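Taurocyamine kinase (Schistosoma mansoni, PDB 4WOD) reversibly transfers phosphate between ATP and the guanidino compound taurocyamine, using magnesium, as a duplicated member of the ATP:guanido phosphotransferase family. Local coordinates at residues 398-412 / 426-440. The protein carries 4 engineered substitutions. Sequence-based numbering, arbitrary orientation.
Sequences YDGKRTTHGATLAHM and RTGEAECYSTFIDYL
Phe436 drives its ring into the 398-412 segment within the small helical N-terminal domain of the second phosphagen kinase repeat. Its edge meets the face of Tyr398 in a T-shaped pair, with planes at 86° and CD1 of Phe436 3.6 Å from CD1 of Tyr398; Leu409 CB and Thr435 CG2 lie over opposite Phe436 faces, and CZ ends beside Leu409 N. A flat apolar ring suits this sandwich of aliphatic groups. Tyr398 adds a polar tip: its OH accepts from Asp438 N near the start of helix 437-448.

Along Met412, CB lies 3.3 Å from Arg426 O; CG, between the backbone N and carbonyl carbon (chi1 80°), carries the chain on to SD, which meets the edge of the Tyr439 ring in a Met-aromatic contact and also touches Leu440 CD2. A bend at chi3 then sets CE among Thr427 CG2, Cys432 SG and the Phe436 ring, a varied pocket that an unbranched, flexible thioether fits well. Arg426 N donates to Met412 O, and the Arg426 side chain comes within about 4 Å of that of Cys631, the predicted active-site residue. Leu409 CD1 makes a CH-pi contact over the Tyr439 face; the Tyr439 hydroxyl is hydrogen-bonded to Thr386 O.

At the other end, two glutamates grip the turn from Thr403 to Gly406. Glu431 OE2 accepts from Thr404 N from above the carboxylate plane, while OE1 takes the Thr404 hydroxyl, so one carboxylate holds both backbone and side chain. Thr403 uses both branches: CG2 packs on Thr435, and OG1 accepts from Ala407 N; the very short 2.4 Å between Thr403 OG1 and Glu429 OE2 leaves that bond's details doubtful. Glu429 grips through the syn lone pair of OE1, which receives His405 ND1 at 2.9 Å, nearly straight at 172° and in the imidazole plane.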
ATOM      1  N   TYR A 398      21.780  21.069  -6.430  1.00 19.20           N
ATOM      2  CA  TYR A 398      21.710  20.028  -5.394  1.00 21.21           C
ATOM      3  C   TYR A 398      21.533  18.594  -5.902  1.00 20.38           C
ATOM      4  O   TYR A 398      21.626  17.644  -5.124  1.00 20.94           O
ATOM      5  CB  TYR A 398      20.560  20.348  -4.429  1.00 19.26           C
ATOM      6  CG  TYR A 398      20.877  21.467  -3.465  1.00 21.10           C
ATOM      7  CD1 TYR A 398      22.145  21.585  -2.906  1.00 20.32           C
ATOM      8  CD2 TYR A 398      19.907  22.397  -3.107  1.00 17.27           C
ATOM      9  CE1 TYR A 398      22.440  22.602  -2.012  1.00 19.02           C
ATOM     10  CE2 TYR A 398      20.189  23.410  -2.212  1.00 17.95           C
ATOM     11  CZ  TYR A 398      21.462  23.515  -1.674  1.00 20.41           C
ATOM     12  OH  TYR A 398      21.759  24.533  -0.791  1.00 20.06           O
ATOM     13  N   ASP A 399      21.244  18.430  -7.187  1.00 18.53           N
ATOM     14  CA  ASP A 399      21.166  17.093  -7.771  1.00 20.66           C
ATOM     15  C   ASP A 399      22.471  16.321  -7.524  1.00 18.45           C
ATOM     16  O   ASP A 399      23.543  16.782  -7.874  1.00 26.53           O
ATOM     17  CB  ASP A 399      20.883  17.188  -9.275  1.00 24.94           C
ATOM     18  CG  ASP A 399      20.195  15.951  -9.830  1.00 26.76           C
ATOM     19  OD1 ASP A 399      20.036  14.948  -9.100  1.00 30.22           O
ATOM     20  OD2 ASP A 399      19.816  15.978 -11.016  1.00 38.05           O
ATOM     21  N   GLY A 400      22.398  15.156  -6.909  1.00 22.77           N
ATOM     22  CA  GLY A 400      23.621  14.408  -6.684  1.00 28.32           C
ATOM     23  C   GLY A 400      24.430  14.842  -5.470  1.00 30.57           C
ATOM     24  O   GLY A 400      25.538  14.346  -5.234  1.00 34.22           O
ATOM     25  N   LYS A 401      23.883  15.762  -4.684  1.00 21.99           N
ATOM     26  CA  LYS A 401      24.514  16.120  -3.420  1.00 22.23           C
ATOM     27  C   LYS A 401      23.925  15.276  -2.286  1.00 21.05           C
ATOM     28  O   LYS A 401      22.723  14.989  -2.268  1.00 21.80           O
ATOM     29  CB  LYS A 401      24.342  17.619  -3.134  1.00 23.63           C
ATOM     30  CG  LYS A 401      25.013  18.064  -1.842  1.00 25.10           C
ATOM     31  CD  LYS A 401      25.791  19.366  -2.011  1.00 38.85           C
ATOM     32  CE  LYS A 401      27.165  19.286  -1.334  1.00 34.88           C
ATOM     33  NZ  LYS A 401      27.108  18.599  -0.010  1.00 33.51           N
ATOM     34  N   ARG A 402      24.776  14.872  -1.346  1.00 21.40           N
ATOM     35  CA  ARG A 402      24.319  14.152  -0.155  1.00 17.19           C
ATOM     36  C   ARG A 402      24.866  14.821   1.091  1.00 18.70           C
ATOM     37  O   ARG A 402      25.945  15.429   1.052  1.00 13.54           O
ATOM     38  CB  ARG A 402      24.757  12.687  -0.177  1.00 19.40           C
ATOM     39  CG  ARG A 402      24.227  11.877  -1.361  1.00 17.25           C
ATOM     40  CD  ARG A 402      23.847  10.445  -0.946  1.00 20.95           C
ATOM     41  NE  ARG A 402      23.152   9.770  -2.041  1.00 20.06           N
ATOM     42  CZ  ARG A 402      22.177   8.884  -1.883  1.00 24.49           C
ATOM     43  NH1 ARG A 402      21.776   8.528  -0.658  1.00 19.11           N
ATOM     44  NH2 ARG A 402      21.612   8.337  -2.961  1.00 22.76           N
ATOM     45  N   THR A 403      24.130  14.705   2.196  1.00 17.17           N
ATOM     46  CA  THR A 403      24.705  15.066   3.488  1.00 18.46           C
ATOM     47  C   THR A 403      25.771  14.051   3.855  1.00 18.91           C
ATOM     48  O   THR A 403      25.927  13.021   3.193  1.00 18.10           O
ATOM     49  CB  THR A 403      23.654  15.114   4.604  1.00 19.16           C
ATOM     50  OG1 THR A 403      23.082  13.809   4.771  1.00 17.91           O
ATOM     51  CG2 THR A 403      22.571  16.099   4.264  1.00 18.17           C
ATOM     52  N   THR A 404      26.481  14.323   4.945  1.00 22.02           N
ATOM     53  CA  THR A 404      27.593  13.492   5.353  1.00 23.30           C
ATOM     54  C   THR A 404      27.117  12.068   5.572  1.00 22.25           C
ATOM     55  O   THR A 404      27.853  11.113   5.343  1.00 22.59           O
ATOM     56  CB  THR A 404      28.272  14.042   6.641  1.00 22.54           C
ATOM     57  OG1 THR A 404      28.683  15.396   6.416  1.00 28.65           O
ATOM     58  CG2 THR A 404      29.495  13.225   6.988  1.00 25.45           C
ATOM     59  N   HIS A 405      25.859  11.926   5.981  1.00 22.13           N
ATOM     60  CA  HIS A 405      25.347  10.613   6.326  1.00 21.29           C
ATOM     61  C   HIS A 405      24.308  10.082   5.339  1.00 19.51           C
ATOM     62  O   HIS A 405      23.679   9.057   5.584  1.00 19.00           O
ATOM     63  CB  HIS A 405      24.815  10.664   7.742  1.00 21.00           C
ATOM     64  CG  HIS A 405      25.805  11.255   8.697  1.00 22.69           C
ATOM     65  ND1 HIS A 405      25.525  12.355   9.480  1.00 24.68           N
ATOM     66  CD2 HIS A 405      27.101  10.940   8.939  1.00 23.45           C
ATOM     67  CE1 HIS A 405      26.592  12.666  10.196  1.00 24.09           C
ATOM     68  NE2 HIS A 405      27.564  11.822   9.887  1.00 25.33           N
ATOM     69  N   GLY A 406      24.168  10.762   4.204  1.00 19.00           N
ATOM     70  CA  GLY A 406      23.478  10.161   3.075  1.00 20.02           C
ATOM     71  C   GLY A 406      22.122  10.702   2.661  1.00 16.00           C
ATOM     72  O   GLY A 406      21.466  10.129   1.786  1.00 14.77           O
ATOM     73  N   ALA A 407      21.698  11.809   3.261  1.00 14.76           N
ATOM     74  CA  ALA A 407      20.419  12.388   2.922  1.00 14.82           C
ATOM     75  C   ALA A 407      20.501  13.225   1.628  1.00 17.91           C
ATOM     76  O   ALA A 407      21.512  13.895   1.344  1.00 14.57           O
ATOM     77  CB  ALA A 407      19.907  13.240   4.083  1.00 12.99           C
ATOM     78  N   THR A 408      19.438  13.164   0.840  1.00 14.48           N
ATOM     79  CA  THR A 408      19.377  13.898  -0.421  1.00 17.17           C
ATOM     80  C   THR A 408      18.145  14.782  -0.493  1.00 19.60           C
ATOM     81  O   THR A 408      17.197  14.611   0.289  1.00 13.77           O
ATOM     82  CB  THR A 408      19.359  12.941  -1.628  1.00 17.10           C
ATOM     83  OG1 THR A 408      18.128  12.199  -1.636  1.00 18.11           O
ATOM     84  CG2 THR A 408      20.547  11.979  -1.573  1.00 16.24           C
ATOM     85  N   LEU A 409      18.163  15.725  -1.440  1.00 19.78           N
ATOM     86  CA  LEU A 409      17.025  16.600  -1.691  1.00 17.66           C
ATOM     87  C   LEU A 409      15.877  15.767  -2.241  1.00 17.45           C
ATOM     88  O   LEU A 409      14.694  16.044  -1.977  1.00 13.60           O
ATOM     89  CB  LEU A 409      17.403  17.724  -2.673  1.00 19.89           C
ATOM     90  CG  LEU A 409      16.318  18.733  -3.077  1.00 17.06           C
ATOM     91  CD1 LEU A 409      15.805  19.540  -1.886  1.00 16.68           C
ATOM     92  CD2 LEU A 409      16.851  19.672  -4.151  1.00 16.98           C
ATOM     93  N   ALA A 410      16.241  14.739  -3.006  1.00 14.89           N
ATOM     94  CA  ALA A 410      15.259  13.830  -3.564  1.00 16.90           C
ATOM     95  C   ALA A 410      14.509  13.126  -2.440  1.00 18.15           C
ATOM     96  O   ALA A 410      13.282  13.014  -2.477  1.00 15.10           O
ATOM     97  CB  ALA A 410      15.921  12.838  -4.463  1.00 15.54           C
ATOM     98  N   HIS A 411      15.252  12.684  -1.423  1.00 16.65           N
ATOM     99  CA  HIS A 411      14.636  12.082  -0.246  1.00 18.55           C
ATOM    100  C   HIS A 411      13.533  12.959   0.331  1.00 18.36           C
ATOM    101  O   HIS A 411      12.463  12.467   0.706  1.00 15.82           O
ATOM    102  CB  HIS A 411      15.684  11.823   0.854  1.00 15.81           C
ATOM    103  CG  HIS A 411      16.424  10.536   0.694  1.00 16.89           C
ATOM    104  ND1 HIS A 411      17.785  10.483   0.472  1.00 20.51           N
ATOM    105  CD2 HIS A 411      15.995   9.255   0.717  1.00 16.12           C
ATOM    106  CE1 HIS A 411      18.163   9.222   0.387  1.00 19.29           C
ATOM    107  NE2 HIS A 411      17.093   8.457   0.525  1.00 22.81           N
ATOM    108  N   MET A 412      13.797  14.260   0.416  1.00 19.75           N
ATOM    109  CA  MET A 412      12.920  15.109   1.209  1.00 21.19           C
ATOM    110  C   MET A 412      11.698  15.609   0.422  1.00 19.55           C
ATOM    111  O   MET A 412      10.681  15.937   1.019  1.00 17.56           O
ATOM    112  CB  MET A 412      13.716  16.279   1.826  1.00 16.96           C
ATOM    113  CG  MET A 412      14.014  17.473   0.934  1.00 18.66           C
ATOM    114  SD  MET A 412      14.819  18.829   1.887  1.00 32.70           S
ATOM    115  CE  MET A 412      15.990  17.865   2.813  1.00 15.84           C
ATOM    116  N   ARG A 426       9.913  16.393   3.967  1.00 19.27           N
ATOM    117  CA  ARG A 426      10.359  15.681   5.164  1.00 16.67           C
ATOM    118  C   ARG A 426      11.865  15.406   5.072  1.00 20.57           C
ATOM    119  O   ARG A 426      12.295  14.617   4.245  1.00 21.59           O
ATOM    120  CB  ARG A 426       9.600  14.362   5.331  1.00 18.98           C
ATOM    121  CG  ARG A 426       8.076  14.489   5.348  1.00 19.24           C
ATOM    122  CD  ARG A 426       7.577  15.280   6.528  1.00 25.11           C
ATOM    123  NE  ARG A 426       6.149  15.043   6.768  1.00 23.97           N
ATOM    124  CZ  ARG A 426       5.158  15.719   6.198  1.00 23.30           C
ATOM    125  NH1 ARG A 426       5.421  16.699   5.345  1.00 21.32           N
ATOM    126  NH2 ARG A 426       3.893  15.409   6.488  1.00 26.02           N
ATOM    127  N   THR A 427      12.654  16.029   5.944  1.00 19.16           N
ATOM    128  CA  THR A 427      14.111  15.967   5.851  1.00 18.27           C
ATOM    129  C   THR A 427      14.683  14.614   6.343  1.00 17.42           C
ATOM    130  O   THR A 427      13.973  13.828   6.983  1.00 22.66           O
ATOM    131  CB  THR A 427      14.736  17.123   6.641  1.00 18.04           C
ATOM    132  OG1 THR A 427      14.367  17.002   8.023  1.00 16.72           O
ATOM    133  CG2 THR A 427      14.219  18.475   6.101  1.00 20.18           C
ATOM    134  N   GLY A 428      15.952  14.343   6.024  1.00 17.09           N
ATOM    135  CA  GLY A 428      16.570  13.058   6.338  1.00 16.16           C
ATOM    136  C   GLY A 428      17.455  13.062   7.583  1.00 16.39           C
ATOM    137  O   GLY A 428      17.711  12.018   8.169  1.00 18.04           O
ATOM    138  N   GLU A 429      17.924  14.235   7.971  1.00 16.69           N
ATOM    139  CA  GLU A 429      18.738  14.409   9.185  1.00 16.60           C
ATOM    140  C   GLU A 429      18.944  15.903   9.418  1.00 15.50           C
ATOM    141  O   GLU A 429      18.703  16.706   8.520  1.00 15.81           O
ATOM    142  CB  GLU A 429      20.089  13.692   9.061  1.00 16.92           C
ATOM    143  CG  GLU A 429      21.038  14.298   8.039  1.00 14.63           C
ATOM    144  CD  GLU A 429      22.437  13.729   8.181  1.00 20.31           C
ATOM    145  OE1 GLU A 429      22.908  13.618   9.335  1.00 21.19           O
ATOM    146  OE2 GLU A 429      23.055  13.356   7.157  1.00 16.97           O
ATOM    147  N   ALA A 430      19.418  16.271  10.603  1.00 12.72           N
ATOM    148  CA  ALA A 430      19.581  17.660  10.973  1.00 14.37           C
ATOM    149  C   ALA A 430      20.445  18.415   9.982  1.00 13.93           C
ATOM    150  O   ALA A 430      20.200  19.594   9.727  1.00 16.55           O
ATOM    151  CB  ALA A 430      20.183  17.778  12.381  1.00 14.26           C
ATOM    152  N   GLU A 431      21.452  17.734   9.436  1.00 18.37           N
ATOM    153  CA  GLU A 431      22.421  18.381   8.549  1.00 18.69           C
ATOM    154  C   GLU A 431      21.755  18.892   7.263  1.00 15.44           C
ATOM    155  O   GLU A 431      22.279  19.769   6.569  1.00 19.05           O
ATOM    156  CB  GLU A 431      23.561  17.416   8.210  1.00 17.25           C
ATOM    157  CG  GLU A 431      24.719  18.075   7.459  1.00 22.64           C
ATOM    158  CD  GLU A 431      25.785  17.081   7.044  1.00 30.05           C
ATOM    159  OE1 GLU A 431      26.236  16.307   7.913  1.00 30.77           O
ATOM    160  OE2 GLU A 431      26.165  17.062   5.850  1.00 31.99           O
ATOM    161  N   CYS A 432      20.592  18.339   6.956  1.00 13.42           N
ATOM    162  CA  CYS A 432      19.823  18.785   5.803  1.00 16.96           C
ATOM    163  C   CYS A 432      19.597  20.299   5.832  1.00 14.23           C
ATOM    164  O   CYS A 432      19.604  20.955   4.778  1.00 16.43           O
ATOM    165  CB  CYS A 432      18.485  18.032   5.746  1.00 12.41           C
ATOM    166  SG  CYS A 432      18.634  16.336   5.142  1.00 23.29           S
ATOM    167  N   TYR A 433      19.441  20.859   7.037  1.00 14.09           N
ATOM    168  CA  TYR A 433      19.137  22.274   7.172  1.00 15.96           C
ATOM    169  C   TYR A 433      20.344  23.197   6.961  1.00 12.45           C
ATOM    170  O   TYR A 433      20.203  24.413   6.981  1.00 19.08           O
ATOM    171  CB  TYR A 433      18.513  22.558   8.542  1.00 11.21           C
ATOM    172  CG  TYR A 433      17.125  21.967   8.667  1.00 11.71           C
ATOM    173  CD1 TYR A 433      16.010  22.647   8.175  1.00 13.72           C
ATOM    174  CD2 TYR A 433      16.930  20.721   9.248  1.00 16.34           C
ATOM    175  CE1 TYR A 433      14.722  22.117   8.293  1.00 16.28           C
ATOM    176  CE2 TYR A 433      15.644  20.165   9.349  1.00 13.87           C
ATOM    177  CZ  TYR A 433      14.551  20.867   8.878  1.00 16.26           C
ATOM    178  OH  TYR A 433      13.273  20.313   8.988  1.00 15.26           O
ATOM    179  N   SER A 434      21.519  22.637   6.776  1.00 17.04           N
ATOM    180  CA  SER A 434      22.628  23.462   6.324  1.00 17.08           C
ATOM    181  C   SER A 434      23.041  23.035   4.913  1.00 16.68           C
ATOM    182  O   SER A 434      23.253  23.888   4.060  1.00 19.24           O
ATOM    183  CB  SER A 434      23.808  23.393   7.306  1.00 20.23           C
ATOM    184  OG  SER A 434      24.404  22.111   7.305  1.00 29.35           O
ATOM    185  N   THR A 435      23.156  21.728   4.668  1.00 16.55           N
ATOM    186  CA  THR A 435      23.561  21.226   3.343  1.00 18.40           C
ATOM    187  C   THR A 435      22.630  21.715   2.220  1.00 18.97           C
ATOM    188  O   THR A 435      23.084  22.051   1.103  1.00 16.82           O
ATOM    189  CB  THR A 435      23.603  19.690   3.323  1.00 16.82           C
ATOM    190  OG1 THR A 435      24.430  19.222   4.394  1.00 23.74           O
ATOM    191  CG2 THR A 435      24.139  19.162   1.978  1.00 20.50           C
ATOM    192  N   PHE A 436      21.333  21.775   2.519  1.00 15.90           N
ATOM    193  CA  PHE A 436      20.349  22.234   1.525  1.00 19.93           C
ATOM    194  C   PHE A 436      19.674  23.548   1.916  1.00 15.94           C
ATOM    195  O   PHE A 436      18.480  23.736   1.653  1.00 16.26           O
ATOM    196  CB  PHE A 436      19.277  21.163   1.300  1.00 13.02           C
ATOM    197  CG  PHE A 436      19.833  19.831   0.882  1.00 15.52           C
ATOM    198  CD1 PHE A 436      20.451  19.685  -0.338  1.00 18.69           C
ATOM    199  CD2 PHE A 436      19.761  18.731   1.723  1.00 16.91           C
ATOM    200  CE1 PHE A 436      20.976  18.467  -0.726  1.00 18.85           C
ATOM    201  CE2 PHE A 436      20.266  17.517   1.340  1.00 16.22           C
ATOM    202  CZ  PHE A 436      20.882  17.379   0.116  1.00 20.75           C
ATOM    203  N   ILE A 437      20.435  24.437   2.549  1.00 14.91           N
ATOM    204  CA  ILE A 437      19.902  25.693   3.072  1.00 18.79           C
ATOM    205  C   ILE A 437      19.216  26.537   1.975  1.00 18.51           C
ATOM    206  O   ILE A 437      18.218  27.206   2.243  1.00 15.39           O
ATOM    207  CB  ILE A 437      21.026  26.519   3.774  1.00 17.15           C
ATOM    208  CG1 ILE A 437      20.456  27.761   4.463  1.00 21.06           C
ATOM    209  CG2 ILE A 437      22.134  26.921   2.785  1.00 18.54           C
ATOM    210  CD1 ILE A 437      21.399  28.326   5.560  1.00 18.19           C
ATOM    211  N   ASP A 438      19.729  26.466   0.747  1.00 17.23           N
ATOM    212  CA  ASP A 438      19.193  27.263  -0.359  1.00 20.75           C
ATOM    213  C   ASP A 438      17.782  26.836  -0.706  1.00 21.21           C
ATOM    214  O   ASP A 438      17.008  27.614  -1.260  1.00 20.34           O
ATOM    215  CB  ASP A 438      20.072  27.148  -1.604  1.00 18.82           C
ATOM    216  CG  ASP A 438      21.337  27.979  -1.510  1.00 26.00           C
ATOM    217  OD1 ASP A 438      21.613  28.550  -0.441  1.00 26.38           O
ATOM    218  OD2 ASP A 438      22.049  28.086  -2.520  1.00 32.90           O
ATOM    219  N   TYR A 439      17.458  25.581  -0.423  1.00 19.99           N
ATOM    220  CA  TYR A 439      16.089  25.119  -0.624  1.00 18.08           C
ATOM    221  C   TYR A 439      15.261  25.345   0.631  1.00 17.28           C
ATOM    222  O   TYR A 439      14.161  25.888   0.569  1.00 17.58           O
ATOM    223  CB  TYR A 439      16.080  23.649  -1.016  1.00 13.05           C
ATOM    224  CG  TYR A 439      14.724  22.995  -1.083  1.00 18.99           C
ATOM    225  CD1 TYR A 439      13.837  23.298  -2.108  1.00 18.04           C
ATOM    226  CD2 TYR A 439      14.345  22.039  -0.145  1.00 17.88           C
ATOM    227  CE1 TYR A 439      12.605  22.679  -2.188  1.00 20.49           C
ATOM    228  CE2 TYR A 439      13.114  21.411  -0.223  1.00 15.76           C
ATOM    229  CZ  TYR A 439      12.248  21.740  -1.251  1.00 20.00           C
ATOM    230  OH  TYR A 439      11.012  21.126  -1.340  1.00 19.77           O
ATOM    231  N   LEU A 440      15.792  24.926   1.778  1.00 15.66           N
ATOM    232  CA  LEU A 440      14.977  24.887   2.989  1.00 17.30           C
ATOM    233  C   LEU A 440      14.764  26.268   3.635  1.00 17.61           C
ATOM    234  O   LEU A 440      13.707  26.515   4.222  1.00 18.42           O
ATOM    235  CB  LEU A 440      15.588  23.915   4.009  1.00 15.69           C
ATOM    236  CG  LEU A 440      15.469  22.409   3.682  1.00 19.71           C
ATOM    237  CD1 LEU A 440      16.385  21.564   4.566  1.00 16.78           C
ATOM    238  CD2 LEU A 440      14.021  21.928   3.832  1.00 18.96           C
TER